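Local atomic coordinates of glucose-6-phosphate isomerase (Plasmodium falciparum, PDB entry 3QKI), a protein that probably catalyses the reversible interconversion of alpha-D-glucose 6-phosphate and beta-D-fructose 6-phosphate, an early step of glycolysis. Residues A[380-383]-A[384-387]; A[426-429]-A[430-434]. All blocks are in the same frame, centred on the assembly; numbering follows the deposited sequence.

Interaction 1 (A[380-383]-A[384-387])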
loop_
_atom_site.group_PDB
_atom_site.type_symbol
_atom_site.label_atom_id
_atom_site.label_comp_id
_atom_site.label_asym_id
_atom_site.label_seq_id
_atom_site.Cartn_x
_atom_site.Cartn_y
_atom_site.Cartn_z
ATOM N N PRO A 380 0.222 10.956 3.665
ATOM C CA PRO A 380 -0.727 12.081 3.638
ATOM C C PRO A 380 -1.725 11.963 4.804
ATOM O O PRO A 380 -2.329 10.906 4.986
ATOM C CB PRO A 380 -1.410 11.935 2.282
ATOM C CG PRO A 380 -1.320 10.469 1.952
ATOM C CD PRO A 380 -0.139 9.910 2.676
ATOM N N TYR A 381 -1.890 13.030 5.601
ATOM C CA TYR A 381 -2.862 13.043 6.712
ATOM C C TYR A 381 -4.209 13.506 6.113
ATOM O O TYR A 381 -4.698 14.607 6.373
ATOM C CB TYR A 381 -2.356 13.904 7.880
ATOM C CG TYR A 381 -1.490 13.081 8.808
ATOM C CD1 TYR A 381 -0.268 12.569 8.379
ATOM C CD2 TYR A 381 -1.945 12.710 10.070
ATOM C CE1 TYR A 381 0.491 11.728 9.192
ATOM C CE2 TYR A 381 -1.193 11.868 10.895
ATOM C CZ TYR A 381 0.013 11.358 10.440
ATOM O OH TYR A 381 0.758 10.523 11.238
ATOM N N PHE A 382 -4.767 12.645 5.237
ATOM C CA PHE A 382 -5.964 12.921 4.461
ATOM C C PHE A 382 -6.392 11.613 3.813
ATOM O O PHE A 382 -5.754 11.150 2.868
ATOM C CB PHE A 382 -5.660 13.996 3.378
ATOM C CG PHE A 382 -6.810 14.912 3.023
ATOM C CD1 PHE A 382 -7.224 15.917 3.900
ATOM C CD2 PHE A 382 -7.483 14.774 1.807
ATOM C CE1 PHE A 382 -8.277 16.790 3.551
ATOM C CE2 PHE A 382 -8.545 15.642 1.468
ATOM C CZ PHE A 382 -8.921 16.650 2.332
ATOM N N GLN A 383 -7.468 11.000 4.336
ATOM C CA GLN A 383 -7.973 9.742 3.799
ATOM C C GLN A 383 -8.283 9.774 2.279
ATOM O O GLN A 383 -8.112 8.747 1.623
ATOM C CB GLN A 383 -9.150 9.215 4.630
ATOM C CG GLN A 383 -9.594 7.787 4.283
ATOM C CD GLN A 383 -8.553 6.724 4.563
ATOM O OE1 GLN A 383 -7.571 6.928 5.270
ATOM N NE2 GLN A 383 -8.724 5.568 3.974
ATOM N N ASN A 384 -8.691 10.944 1.713
ATOM C CA ASN A 384 -8.969 11.018 0.277
ATOM C C ASN A 384 -7.725 10.838 -0.580
ATOM O O ASN A 384 -7.842 10.487 -1.736
ATOM C CB ASN A 384 -9.864 12.211 -0.102
ATOM C CG ASN A 384 -11.222 12.115 0.560
ATOM O OD1 ASN A 384 -11.683 11.036 0.910
ATOM N ND2 ASN A 384 -11.872 13.233 0.798
ATOM N N LEU A 385 -6.527 10.981 0.030
ATOM C CA LEU A 385 -5.250 10.719 -0.629
ATOM C C LEU A 385 -4.821 9.224 -0.481
ATOM O O LEU A 385 -3.659 8.918 -0.697
ATOM C CB LEU A 385 -4.164 11.706 -0.146
ATOM C CG LEU A 385 -4.285 13.148 -0.739
ATOM C CD1 LEU A 385 -3.233 14.059 -0.138
ATOM C CD2 LEU A 385 -4.114 13.158 -2.241
ATOM N N LEU A 386 -5.767 8.303 -0.156
ATOM C CA LEU A 386 -5.459 6.874 0.008
ATOM C C LEU A 386 -4.806 6.205 -1.204
ATOM O O LEU A 386 -4.156 5.181 -1.038
ATOM C CB LEU A 386 -6.613 6.021 0.618
ATOM C CG LEU A 386 -7.925 5.865 -0.175
ATOM C CD1 LEU A 386 -7.923 4.612 -0.953
ATOM C CD2 LEU A 386 -9.103 5.714 0.760
ATOM N N LYS A 387 -4.949 6.782 -2.399
ATOM C CA LYS A 387 -4.345 6.200 -3.603
ATOM C C LYS A 387 -3.139 6.993 -4.125
ATOM O O LYS A 387 -2.589 6.641 -5.163
ATOM C CB LYS A 387 -5.401 5.981 -4.716
ATOM C CG LYS A 387 -6.487 4.987 -4.349
ATOM C CD LYS A 387 -5.976 3.584 -4.276
ATOM C CE LYS A 387 -7.047 2.609 -3.874
ATOM N NZ LYS A 387 -6.480 1.242 -3.728
#
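Gln383 swings CG away from its own nitrogen (chi1 -170°) and then bends at chi2 (64°), which carries its amide round beside Leu386. NE2 of Gln383 comes 4.0 Å from CB of Leu386; any closer approach to the methyl end is doubtful, because Leu386 is modelled in two conformers. The backbone between them turns tightly. Leu385 N donates to Phe382 O at 2.9 Å, and Leu386 N to Gln383 O at 3.0 Å, two successive bonds to the residue three places back that make a short 3-10 turn. The turn brings Leu385 against Pro380, whose ring atoms CB and CG both lie 3.7 Å from Leu385 CB. CB of Asn384 approaches the Phe382 ring obliquely, 4.0 Å from its CD2, with the amide plane of Asn384 standing almost perpendicular to that ring (88°). The polar ends are satisfied outside the turn: Gln383 OE1 by Asn225 and Asn384 OD1 by Arg233, both of the second subunit, and Asn384 ND2 by His452 of the same chain. The turn thus forms part of the dimer interface. It links the end of strand 375-380 to helix 388-400, which holds the sugar-phosphate-binding residues Gln394 and Glu398, while Leu385 packs on Phe183 and Ala187 of helix 179-197 and on Phe448 of strand 443-448.

Interaction 2 (A[426-429]-A[430-434]); sequences NGQH and SFYQL
Gly427 O is gripped by two backbone donors at the first turn of helix 428-437, an irregular opening in which bonds to the third and fourth residues back share one acceptor. Ser430 N reaches it at 3.0 Å from above the carbonyl plane, whereas Phe431 N, also at 3.0 Å, lies nearly along the C=O axis. Ser430 CB lies 3.5 Å from Gly427 O. The same oxygen sits 3.7 Å above the plane of the Phe431 ring and over its centre; chi1 of 54° sets Phe431 CG between its backbone N and carbonyl carbon, which turns the ring over this oxygen. Next to it, the Tyr432 ring lies flat on the chain at Gln428: CA of Gln428 stands 3.3 Å from the Tyr432 ring centroid, 5° off the normal, a CH-pi contact. Gln428 CB is 3.5 Å from Tyr432 CE2 and Gln428 CG 3.6 Å from Tyr432 CD2. Phe431 meets Phe420 edge-to-face, and Tyr432 packs on Leu379 of strand 375-380. His429 belongs to the fructose 6-phosphate site, which holds no ligand in this chain. Its CB is directed away from residues 430-434, and its side chain packs on Glu256 of the second subunit. With chi2 at 180° the Gln428 chain runs straight on to its amide, where OE1 is bonded to Tyr381 and NE2 to OD1 of Asn471.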
loop_
_atom_site.group_PDB
_atom_site.type_symbol
_atom_site.label_atom_id
_atom_site.label_comp_id
_atom_site.label_asym_id
_atom_site.label_seq_id
_atom_site.Cartn_x
_atom_site.Cartn_y
_atom_site.Cartn_z
ATOM N N ASN A 426 -4.079 6.182 9.752
ATOM C CA ASN A 426 -3.985 4.730 9.504
ATOM C C ASN A 426 -2.568 4.150 9.572
ATOM O O ASN A 426 -2.358 3.170 10.289
ATOM C CB ASN A 426 -4.641 4.346 8.192
ATOM C CG ASN A 426 -6.116 4.547 8.140
ATOM O OD1 ASN A 426 -6.754 4.894 9.114
ATOM N ND2 ASN A 426 -6.700 4.310 6.990
ATOM N N GLY A 427 -1.617 4.742 8.829
ATOM C CA GLY A 427 -0.229 4.279 8.820
ATOM C C GLY A 427 0.374 4.383 10.207
ATOM O O GLY A 427 1.104 3.509 10.670
ATOM N N GLN A 428 -0.008 5.445 10.903
ATOM C CA GLN A 428 0.384 5.760 12.256
ATOM C C GLN A 428 0.065 4.637 13.236
ATOM O O GLN A 428 0.932 4.246 14.021
ATOM C CB GLN A 428 -0.221 7.115 12.661
ATOM C CG GLN A 428 0.137 7.576 14.061
ATOM C CD GLN A 428 -0.500 8.913 14.356
ATOM O OE1 GLN A 428 -0.488 9.853 13.531
ATOM N NE2 GLN A 428 -1.063 9.024 15.539
ATOM N N HIS A 429 -1.143 4.050 13.124
ATOM C CA HIS A 429 -1.548 2.938 13.995
ATOM C C HIS A 429 -1.104 1.561 13.505
ATOM O O HIS A 429 -1.386 0.544 14.147
ATOM C CB HIS A 429 -3.050 3.005 14.267
ATOM C CG HIS A 429 -3.433 4.297 14.922
ATOM N ND1 HIS A 429 -2.924 4.653 16.158
ATOM C CD2 HIS A 429 -4.225 5.296 14.473
ATOM C CE1 HIS A 429 -3.427 5.847 16.426
ATOM N NE2 HIS A 429 -4.221 6.273 15.447
ATOM N N SER A 430 -0.388 1.532 12.386
ATOM C CA SER A 430 0.060 0.299 11.768
ATOM C C SER A 430 1.545 0.043 11.939
ATOM O O SER A 430 1.903 -0.910 12.613
ATOM C CB SER A 430 -0.315 0.285 10.290
ATOM O OG SER A 430 0.257 -0.826 9.622
ATOM N N PHE A 431 2.402 0.885 11.340
ATOM C CA PHE A 431 3.840 0.659 11.318
ATOM C C PHE A 431 4.735 1.776 11.901
ATOM O O PHE A 431 5.960 1.652 11.787
ATOM C CB PHE A 431 4.275 0.339 9.873
ATOM C CG PHE A 431 3.825 1.388 8.869
ATOM C CD1 PHE A 431 4.458 2.632 8.800
ATOM C CD2 PHE A 431 2.752 1.140 8.012
ATOM C CE1 PHE A 431 3.995 3.622 7.927
ATOM C CE2 PHE A 431 2.303 2.125 7.129
ATOM C CZ PHE A 431 2.922 3.363 7.096
ATOM N N TYR A 432 4.169 2.837 12.518
ATOM C CA TYR A 432 5.036 3.880 13.096
ATOM C C TYR A 432 5.927 3.392 14.238
ATOM O O TYR A 432 6.930 4.022 14.521
ATOM C CB TYR A 432 4.283 5.110 13.549
ATOM C CG TYR A 432 3.868 6.083 12.472
ATOM C CD1 TYR A 432 3.643 5.658 11.165
ATOM C CD2 TYR A 432 3.526 7.390 12.794
ATOM C CE1 TYR A 432 3.116 6.518 10.200
ATOM C CE2 TYR A 432 3.019 8.267 11.832
ATOM C CZ TYR A 432 2.782 7.816 10.547
ATOM O OH TYR A 432 2.211 8.677 9.639
ATOM N N GLN A 433 5.607 2.241 14.845
ATOM C CA GLN A 433 6.467 1.655 15.880
ATOM C C GLN A 433 7.908 1.551 15.295
ATOM O O GLN A 433 8.867 2.000 15.927
ATOM C CB GLN A 433 5.938 0.262 16.274
ATOM C CG GLN A 433 6.952 -0.624 16.979
ATOM C CD GLN A 433 7.438 -0.033 18.275
ATOM O OE1 GLN A 433 6.660 0.462 19.104
ATOM N NE2 GLN A 433 8.745 -0.103 18.492
ATOM N N LEU A 434 8.031 0.983 14.071
ATOM C CA LEU A 434 9.301 0.812 13.358
ATOM C C LEU A 434 9.926 2.174 12.998
ATOM O O LEU A 434 11.124 2.370 13.215
ATOM C CB LEU A 434 9.107 -0.070 12.110
ATOM C CG LEU A 434 10.365 -0.443 11.323
ATOM C CD1 LEU A 434 10.211 -1.733 10.628
ATOM C CD2 LEU A 434 10.675 0.601 10.252
#

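Tyr381, whose CB is directed away from residues 384-387, joins the 380-387 turn to the helix start at 426-434: its OH lies 2.7 Å from Gln428 OE1 and 2.8 Å from Tyr432 OH, both probable hydrogen bonds. A second, looser meeting brings Gln383 OE1 to 3.3 Å from Asn426 ND2, a packing contact. The centres of interactions 1 and 2 are about 15 Å apart, and the side chain of Gln383 is about 10 Å from that of the substrate-binding His429. Both interactions touch the second subunit. Ser430 packs there on Gln394, another fructose 6-phosphate-binding residue, consistent with a site to which both subunits contribute, as in other members of the family.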